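Side-chain contacts in glucokinase (Leishmania braziliensis MHOM/BR/75/M2904, PDB 6EDI), which probably phosphorylates D-glucose at the expense of ATP, giving glucose 6-phosphate and ADP: residues A282-N287 and P305-L310; A289-G294 and D316-A321; I41-D46 and V144-K149. All blocks are in the same frame, centred on the assembly; numbering follows the deposited sequence.

Contact 1. Residues A282-N287 and P305-L310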
loop_
_atom_site.group_PDB
_atom_site.type_symbol
_atom_site.label_atom_id
_atom_site.label_comp_id
_atom_site.label_asym_id
_atom_site.label_seq_id
_atom_site.Cartn_x
_atom_site.Cartn_y
_atom_site.Cartn_z
ATOM N N ALA A 282 -11.951 16.724 -15.746
ATOM C CA ALA A 282 -11.057 17.657 -16.414
ATOM C C ALA A 282 -10.356 17.008 -17.591
ATOM O O ALA A 282 -10.253 17.603 -18.663
ATOM C CB ALA A 282 -10.045 18.196 -15.444
ATOM N N GLY A 283 -9.869 15.789 -17.382
ATOM C CA GLY A 283 -9.208 15.042 -18.433
ATOM C C GLY A 283 -10.159 14.673 -19.554
ATOM O O GLY A 283 -9.786 14.708 -20.724
ATOM N N LEU A 284 -11.395 14.319 -19.208
ATOM C CA LEU A 284 -12.372 13.965 -20.237
ATOM C C LEU A 284 -12.655 15.171 -21.142
ATOM O O LEU A 284 -12.730 15.048 -22.374
ATOM C CB LEU A 284 -13.671 13.447 -19.622
ATOM C CG LEU A 284 -14.698 13.110 -20.708
ATOM C CD1 LEU A 284 -14.140 12.029 -21.641
ATOM C CD2 LEU A 284 -16.019 12.685 -20.104
ATOM N N GLU A 285 -12.775 16.334 -20.519
ATOM C CA GLU A 285 -12.968 17.580 -21.262
ATOM C C GLU A 285 -11.765 17.900 -22.151
ATOM O O GLU A 285 -11.930 18.376 -23.281
ATOM C CB GLU A 285 -13.274 18.728 -20.301
ATOM C CG GLU A 285 -14.577 18.486 -19.529
ATOM C CD GLU A 285 -14.921 19.567 -18.530
ATOM O OE1 GLU A 285 -14.155 20.547 -18.419
ATOM O OE2 GLU A 285 -15.962 19.423 -17.851
ATOM N N PHE A 286 -10.560 17.623 -21.651
ATOM C CA PHE A 286 -9.363 17.801 -22.457
ATOM C C PHE A 286 -9.333 16.803 -23.606
ATOM O O PHE A 286 -8.944 17.136 -24.736
ATOM C CB PHE A 286 -8.099 17.639 -21.611
ATOM C CG PHE A 286 -6.838 17.695 -22.414
ATOM C CD1 PHE A 286 -6.283 18.919 -22.764
ATOM C CD2 PHE A 286 -6.217 16.527 -22.838
ATOM C CE1 PHE A 286 -5.120 18.985 -23.523
ATOM C CE2 PHE A 286 -5.053 16.575 -23.590
ATOM C CZ PHE A 286 -4.501 17.812 -23.936
ATOM N N ASN A 287 -9.715 15.567 -23.307
ATOM C CA ASN A 287 -9.735 14.527 -24.320
ATOM C C ASN A 287 -10.621 14.880 -25.502
ATOM O O ASN A 287 -10.283 14.609 -26.660
ATOM C CB ASN A 287 -10.151 13.201 -23.704
ATOM C CG ASN A 287 -9.002 12.528 -22.978
ATOM O OD1 ASN A 287 -7.923 13.116 -22.844
ATOM N ND2 ASN A 287 -9.226 11.302 -22.503
ATOM N N PRO A 305 -19.934 15.998 -18.353
ATOM C CA PRO A 305 -21.268 15.408 -18.527
ATOM C C PRO A 305 -21.656 15.329 -19.998
ATOM O O PRO A 305 -22.137 14.284 -20.457
ATOM C CB PRO A 305 -22.181 16.422 -17.836
ATOM C CG PRO A 305 -21.342 17.029 -16.779
ATOM C CD PRO A 305 -19.941 17.061 -17.323
ATOM N N GLU A 306 -21.419 16.417 -20.723
ATOM C CA GLU A 306 -21.845 16.524 -22.118
ATOM C C GLU A 306 -21.136 15.519 -23.010
ATOM O O GLU A 306 -21.770 14.829 -23.818
ATOM C CB GLU A 306 -21.556 17.919 -22.670
ATOM C CG GLU A 306 -22.158 19.087 -21.918
ATOM C CD GLU A 306 -21.629 20.416 -22.443
ATOM O OE1 GLU A 306 -21.702 20.634 -23.675
ATOM O OE2 GLU A 306 -21.126 21.229 -21.633
ATOM N N VAL A 307 -19.811 15.462 -22.883
ATOM C CA VAL A 307 -19.013 14.546 -23.679
ATOM C C VAL A 307 -19.523 13.125 -23.479
ATOM O O VAL A 307 -19.784 12.405 -24.437
ATOM C CB VAL A 307 -17.501 14.657 -23.328
ATOM C CG1 VAL A 307 -16.701 13.581 -24.045
ATOM C CG2 VAL A 307 -16.968 16.045 -23.672
ATOM N N ALA A 308 -19.703 12.743 -22.220
ATOM C CA ALA A 308 -20.190 11.408 -21.882
ATOM C C ALA A 308 -21.578 11.130 -22.464
ATOM O O ALA A 308 -21.830 10.043 -22.986
ATOM C CB ALA A 308 -20.181 11.196 -20.364
ATOM N N LYS A 309 -22.479 12.105 -22.367
ATOM C CA LYS A 309 -23.804 11.952 -22.967
ATOM C C LYS A 309 -23.696 11.763 -24.484
ATOM O O LYS A 309 -24.341 10.879 -25.058
ATOM C CB LYS A 309 -24.706 13.139 -22.626
ATOM C CG LYS A 309 -26.060 13.077 -23.321
ATOM C CD LYS A 309 -26.906 14.296 -23.028
ATOM C CE LYS A 309 -27.828 14.066 -21.832
ATOM N NZ LYS A 309 -29.264 14.340 -22.178
ATOM N N LEU A 310 -22.867 12.593 -25.115
ATOM C CA LEU A 310 -22.623 12.523 -26.557
ATOM C C LEU A 310 -22.040 11.174 -26.965
ATOM O O LEU A 310 -22.315 10.667 -28.057
ATOM C CB LEU A 310 -21.692 13.666 -26.996
ATOM C CG LEU A 310 -22.252 15.057 -27.342
ATOM C CD1 LEU A 310 -23.379 15.471 -26.418
ATOM C CD2 LEU A 310 -21.161 16.110 -27.297
#

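Contact 2. Residues A289-G294 and D316-A321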
loop_
_atom_site.group_PDB
_atom_site.type_symbol
_atom_site.label_atom_id
_atom_site.label_comp_id
_atom_site.label_asym_id
_atom_site.label_seq_id
_atom_site.Cartn_x
_atom_site.Cartn_y
_atom_site.Cartn_z
ATOM N N ALA A 289 -11.505 17.976 -26.664
ATOM C CA ALA A 289 -10.775 18.943 -27.471
ATOM C C ALA A 289 -9.687 18.234 -28.267
ATOM O O ALA A 289 -9.626 18.356 -29.492
ATOM C CB ALA A 289 -10.189 20.030 -26.600
ATOM N N TYR A 290 -8.858 17.459 -27.570
ATOM C CA TYR A 290 -7.737 16.764 -28.192
ATOM C C TYR A 290 -8.171 15.907 -29.384
ATOM O O TYR A 290 -7.448 15.806 -30.370
ATOM C CB TYR A 290 -6.979 15.927 -27.145
ATOM C CG TYR A 290 -5.670 15.316 -27.629
ATOM C CD1 TYR A 290 -4.488 16.051 -27.620
ATOM C CD2 TYR A 290 -5.613 13.996 -28.062
ATOM C CE1 TYR A 290 -3.291 15.490 -28.048
ATOM C CE2 TYR A 290 -4.425 13.430 -28.488
ATOM C CZ TYR A 290 -3.272 14.185 -28.480
ATOM O OH TYR A 290 -2.090 13.628 -28.901
ATOM N N ALA A 291 -9.356 15.305 -29.308
ATOM C CA ALA A 291 -9.803 14.405 -30.380
ATOM C C ALA A 291 -10.431 15.161 -31.554
ATOM O O ALA A 291 -10.450 14.663 -32.679
ATOM C CB ALA A 291 -10.767 13.365 -29.848
ATOM N N LYS A 292 -10.978 16.339 -31.280
ATOM C CA LYS A 292 -11.602 17.150 -32.333
ATOM C C LYS A 292 -10.558 17.908 -33.132
ATOM O O LYS A 292 -10.496 17.818 -34.363
ATOM C CB LYS A 292 -12.613 18.137 -31.743
ATOM C CG LYS A 292 -14.060 17.690 -31.913
ATOM C CD LYS A 292 -15.056 18.828 -31.695
ATOM C CE LYS A 292 -14.978 19.877 -32.795
ATOM N NZ LYS A 292 -16.073 20.888 -32.688
ATOM N N GLU A 293 -9.748 18.667 -32.406
ATOM C CA GLU A 293 -8.679 19.470 -32.974
ATOM C C GLU A 293 -7.550 19.414 -31.962
ATOM O O GLU A 293 -6.492 18.829 -32.218
ATOM C CB GLU A 293 -9.142 20.916 -33.159
ATOM C CG GLU A 293 -10.190 21.125 -34.247
ATOM C CD GLU A 293 -9.631 21.825 -35.471
ATOM O OE1 GLU A 293 -8.417 21.686 -35.735
ATOM O OE2 GLU A 293 -10.407 22.516 -36.165
ATOM N N GLY A 294 -7.798 20.036 -30.808
ATOM C CA GLY A 294 -6.975 19.860 -29.621
ATOM C C GLY A 294 -5.592 20.464 -29.692
ATOM O O GLY A 294 -5.322 21.480 -29.037
ATOM N N ASP A 316 -21.366 11.942 -31.932
ATOM C CA ASP A 316 -20.069 12.616 -31.885
ATOM C C ASP A 316 -18.890 11.652 -31.758
ATOM O O ASP A 316 -18.639 11.080 -30.695
ATOM C CB ASP A 316 -20.088 13.624 -30.730
ATOM C CG ASP A 316 -18.976 14.639 -30.805
ATOM O OD1 ASP A 316 -17.825 14.262 -31.131
ATOM O OD2 ASP A 316 -19.259 15.819 -30.505
ATOM N N THR A 317 -18.173 11.489 -32.865
ATOM C CA THR A 317 -17.065 10.548 -32.963
ATOM C C THR A 317 -15.925 10.934 -32.002
ATOM O O THR A 317 -15.191 10.072 -31.496
ATOM C CB THR A 317 -16.577 10.458 -34.439
ATOM O OG1 THR A 317 -16.039 9.159 -34.704
ATOM C CG2 THR A 317 -15.539 11.529 -34.760
ATOM N N ALA A 318 -15.799 12.229 -31.731
ATOM C CA ALA A 318 -14.751 12.726 -30.849
ATOM C C ALA A 318 -15.086 12.478 -29.380
ATOM O O ALA A 318 -14.201 12.173 -28.574
ATOM C CB ALA A 318 -14.503 14.191 -31.102
ATOM N N ALA A 319 -16.363 12.627 -29.028
ATOM C CA ALA A 319 -16.799 12.333 -27.668
ATOM C C ALA A 319 -16.544 10.860 -27.355
ATOM O O ALA A 319 -16.163 10.510 -26.236
ATOM C CB ALA A 319 -18.268 12.674 -27.485
ATOM N N ILE A 320 -16.766 10.002 -28.350
ATOM C CA ILE A 320 -16.551 8.570 -28.186
ATOM C C ILE A 320 -15.074 8.263 -27.978
ATOM O O ILE A 320 -14.719 7.464 -27.122
ATOM C CB ILE A 320 -17.067 7.772 -29.394
ATOM C CG1 ILE A 320 -18.538 8.105 -29.658
ATOM C CG2 ILE A 320 -16.877 6.280 -29.173
ATOM C CD1 ILE A 320 -19.203 7.220 -30.690
ATOM N N ALA A 321 -14.220 8.906 -28.768
ATOM C CA ALA A 321 -12.782 8.709 -28.648
ATOM C C ALA A 321 -12.297 9.244 -27.305
ATOM O O ALA A 321 -11.441 8.642 -26.666
ATOM C CB ALA A 321 -12.046 9.405 -29.793
#

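Contact 3. Residues I41-D46 and V144-K149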
loop_
_atom_site.group_PDB
_atom_site.type_symbol
_atom_site.label_atom_id
_atom_site.label_comp_id
_atom_site.label_asym_id
_atom_site.label_seq_id
_atom_site.Cartn_x
_atom_site.Cartn_y
_atom_site.Cartn_z
ATOM N N ILE A 41 -24.143 -2.390 16.948
ATOM C CA ILE A 41 -24.511 -1.189 16.221
ATOM C C ILE A 41 -23.239 -0.483 15.769
ATOM O O ILE A 41 -22.342 -0.239 16.571
ATOM C CB ILE A 41 -25.342 -0.230 17.089
ATOM C CG1 ILE A 41 -26.652 -0.893 17.531
ATOM C CG2 ILE A 41 -25.613 1.072 16.328
ATOM C CD1 ILE A 41 -27.622 -1.164 16.385
ATOM N N TYR A 42 -23.169 -0.144 14.482
ATOM C CA TYR A 42 -22.022 0.574 13.938
ATOM C C TYR A 42 -22.428 2.031 13.621
ATOM O O TYR A 42 -23.340 2.279 12.829
ATOM C CB TYR A 42 -21.464 -0.168 12.711
ATOM C CG TYR A 42 -21.185 -1.653 12.958
ATOM C CD1 TYR A 42 -19.949 -2.079 13.424
ATOM C CD2 TYR A 42 -22.162 -2.618 12.720
ATOM C CE1 TYR A 42 -19.691 -3.424 13.654
ATOM C CE2 TYR A 42 -21.923 -3.965 12.950
ATOM C CZ TYR A 42 -20.684 -4.364 13.412
ATOM O OH TYR A 42 -20.446 -5.702 13.632
ATOM N N VAL A 43 -21.782 2.982 14.292
ATOM C CA VAL A 43 -22.084 4.398 14.101
ATOM C C VAL A 43 -21.421 4.856 12.809
ATOM O O VAL A 43 -20.240 4.548 12.556
ATOM C CB VAL A 43 -21.658 5.251 15.306
ATOM C CG1 VAL A 43 -21.588 6.722 14.935
ATOM C CG2 VAL A 43 -22.651 5.054 16.463
ATOM N N VAL A 44 -22.202 5.536 11.978
ATOM C CA VAL A 44 -21.746 5.943 10.662
ATOM C C VAL A 44 -21.938 7.438 10.504
ATOM O O VAL A 44 -22.872 8.037 11.064
ATOM C CB VAL A 44 -22.489 5.193 9.508
ATOM C CG1 VAL A 44 -22.489 3.725 9.756
ATOM C CG2 VAL A 44 -23.918 5.689 9.349
ATOM N N CYS A 45 -21.037 8.040 9.741
ATOM C CA CYS A 45 -21.061 9.473 9.503
ATOM C C CYS A 45 -20.213 9.754 8.275
ATOM O O CYS A 45 -19.137 9.189 8.113
ATOM C CB CYS A 45 -20.530 10.241 10.718
ATOM S SG CYS A 45 -20.351 12.038 10.496
ATOM N N ASP A 46 -20.720 10.607 7.395
ATOM C CA ASP A 46 -19.956 11.024 6.231
ATOM C C ASP A 46 -20.161 12.520 6.051
ATOM O O ASP A 46 -21.261 13.036 6.284
ATOM C CB ASP A 46 -20.389 10.242 4.989
ATOM C CG ASP A 46 -19.765 10.779 3.703
ATOM O OD1 ASP A 46 -20.362 11.688 3.089
ATOM O OD2 ASP A 46 -18.683 10.289 3.300
ATOM N N VAL A 144 -17.723 9.700 23.248
ATOM C CA VAL A 144 -17.298 8.324 23.422
ATOM C C VAL A 144 -18.451 7.326 23.272
ATOM O O VAL A 144 -18.248 6.177 22.875
ATOM C CB VAL A 144 -16.564 8.166 24.766
ATOM C CG1 VAL A 144 -17.278 7.175 25.679
ATOM C CG2 VAL A 144 -15.152 7.782 24.514
ATOM N N GLU A 145 -19.664 7.775 23.568
ATOM C CA GLU A 145 -20.818 6.906 23.430
ATOM C C GLU A 145 -21.107 6.603 21.961
ATOM O O GLU A 145 -21.691 5.565 21.640
ATOM C CB GLU A 145 -22.038 7.544 24.097
ATOM C CG GLU A 145 -21.810 7.935 25.553
ATOM C CD GLU A 145 -22.883 8.869 26.082
ATOM O OE1 GLU A 145 -22.771 10.092 25.856
ATOM O OE2 GLU A 145 -23.843 8.383 26.720
ATOM N N LEU A 146 -20.717 7.513 21.069
ATOM C CA LEU A 146 -20.878 7.264 19.636
ATOM C C LEU A 146 -19.581 6.765 19.025
ATOM O O LEU A 146 -19.592 6.082 18.000
ATOM C CB LEU A 146 -21.363 8.515 18.892
ATOM C CG LEU A 146 -22.728 9.019 19.347
ATOM C CD1 LEU A 146 -23.205 10.192 18.510
ATOM C CD2 LEU A 146 -23.748 7.885 19.312
ATOM N N PHE A 147 -18.465 7.094 19.663
ATOM C CA PHE A 147 -17.162 6.696 19.145
ATOM C C PHE A 147 -16.315 6.058 20.230
ATOM O O PHE A 147 -15.480 6.733 20.851
ATOM C CB PHE A 147 -16.442 7.889 18.507
ATOM C CG PHE A 147 -17.229 8.532 17.393
ATOM C CD1 PHE A 147 -18.144 9.548 17.663
ATOM C CD2 PHE A 147 -17.076 8.096 16.080
ATOM C CE1 PHE A 147 -18.887 10.127 16.639
ATOM C CE2 PHE A 147 -17.805 8.663 15.052
ATOM C CZ PHE A 147 -18.716 9.687 15.329
ATOM N N PRO A 148 -16.520 4.743 20.451
ATOM C CA PRO A 148 -15.880 4.055 21.576
ATOM C C PRO A 148 -14.369 4.101 21.486
ATOM O O PRO A 148 -13.804 4.019 20.384
ATOM C CB PRO A 148 -16.385 2.609 21.447
ATOM C CG PRO A 148 -17.696 2.721 20.756
ATOM C CD PRO A 148 -17.488 3.867 19.759
ATOM N N LYS A 149 -13.741 4.258 22.646
ATOM C CA LYS A 149 -12.293 4.278 22.763
ATOM C C LYS A 149 -11.720 3.044 22.097
ATOM O O LYS A 149 -12.217 1.945 22.313
ATOM C CB LYS A 149 -11.895 4.309 24.247
ATOM C CG LYS A 149 -10.415 4.032 24.499
ATOM C CD LYS A 149 -10.099 3.934 25.993
ATOM C CE LYS A 149 -8.676 3.423 26.237
ATOM N NZ LYS A 149 -8.336 3.349 27.697
#

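Contact 1. Residues A282-N287 and P305-L310
L284 and V307 face each other between two helical segments, 282-287 and 305-310, which run side by side in roughly the same direction, with the CA atoms of these two residues 7.5 Å apart. Both side chains set out toward the opposite helix. In L284, CG lies anti to the backbone N (chi1 179°), which carries the fork that way, and its CD1 branch rests on CG1 of V307 at 3.8 Å. The two side chains slide past one another in opposite directions, so that CG1 also approaches L284 CG while the other fork branch, CD2, reaches over the V307 CB. That second branch ends near A308, CD2 to CB 4.4 Å, where the small methyl lets the leucine lie close to the helix backbone. Valine opposite leucine suits this buried seam: both pack there without bringing in a polar side-chain atom that would need a partner. At its margin, E285 OE2 accepts a hydrogen bond from A304 N, at the start of the helix to which V307 belongs. Helix 317-341 adds L326 beside L284 and A319 beside V307, completing a three-helix cluster in the helical part of this ASKHA (actin-like ATPase) superfamily enzyme.

Contact 2. Residues A289-G294 and D316-A321
A291 and A318 lie where the last turn of helix 281-292 meets the first turn of helix 317-341, the two segments running in broadly opposed senses, with their CA atoms 5.2 Å apart. Alanine, with a methyl alone beyond the backbone, suits so close an approach. The methyl of A291 sits 4.0 Å from A318 CB, touches the A318 carbonyl oxygen, and reaches A321 CB. K292 meets the same A318 methyl roughly at right angles to A291: its CG packs on A318 CB at 3.6 Å, and a bend further along the chain (chi3 68°) carries the ammonium end away from the D316 carboxylate. NZ stays 6.4 Å from D316 OD2, too far for a salt bridge. D316 instead serves as N-cap, its OD1 taking A319 N at 3.0 Å from above the carboxylate plane and, weakly, A318 N. Its OD2 bonds to Y288 OH, so the cap is tied to the facing helix. The contact consists of methyl and methylene packing at a partly open edge, its closeness set by small residues. Electrostatics can add a modest long-range attraction at most, and the position of K292 may owe something to a crystal neighbour.

Contact 3. Residues I41-D46 and V144-K149
V43 meets the loop 144-149 with all three of its side-chain carbons, and it crosses both L146 and F147 at about a right angle. Its CB points out of strand 41-48 straight toward the turn, where the L146 carbonyl oxygen lies 3.5 Å from V43 CB and almost as near to the two methyls. The valine therefore straddles this oxygen. With CG1 anti to the backbone N (chi1 163°), one methyl is directed to F147 and the other to L146. CG1 comes within 4.1 Å of CZ, the far end of the phenylalanine ring, approaching it obliquely; CG2 stands 4.2 Å from L146 CD2, one branch of the leucine fork. The F147 ring does not leave its backbone toward the strand, yet its length carries CZ over to the valine, and the rings of F88 and Y142 meet it from elsewhere. L146, for its part, packs on F88 and L92 of helix 84-98. A beta-branched residue fits here because it is at home in a strand and presents a broad, short surface to the loop. V43 is also bonded through its backbone to S112 and A114 of strand 110-117, so the loop packs on a firmly held inner strand of the six-stranded sheet. Cohesion across the contact is apolar, with no hydrogen bond between the segments. The L146 oxygen, buried with no hydrogen-bonding partner in the model, faces the three V43 side-chain carbons instead, which probably carries an energetic cost that the neighbouring hydrophobic packing presumably repays.

In the fold
Contacts 1 and 2 are neighbours, their centres 9 Å apart, and both use helix 281-292: an earlier part of it meets helix 304-313, and its end meets the start of helix 317-341. They also touch each other, since L310 and V307 of the first pack on A319 of the second. Contact 3 lies on the opposite side of the chain's centre, about 40 Å from contact 1 centre to centre, and joins a loop to a beta sheet. Contacts 1 and 3 are buried and rest on branched or aromatic side chains, whereas contact 2, nearer the surface, pairs alanines with the stem of a lysine beside a capped helix start; carboxylates edge contact 1 as well.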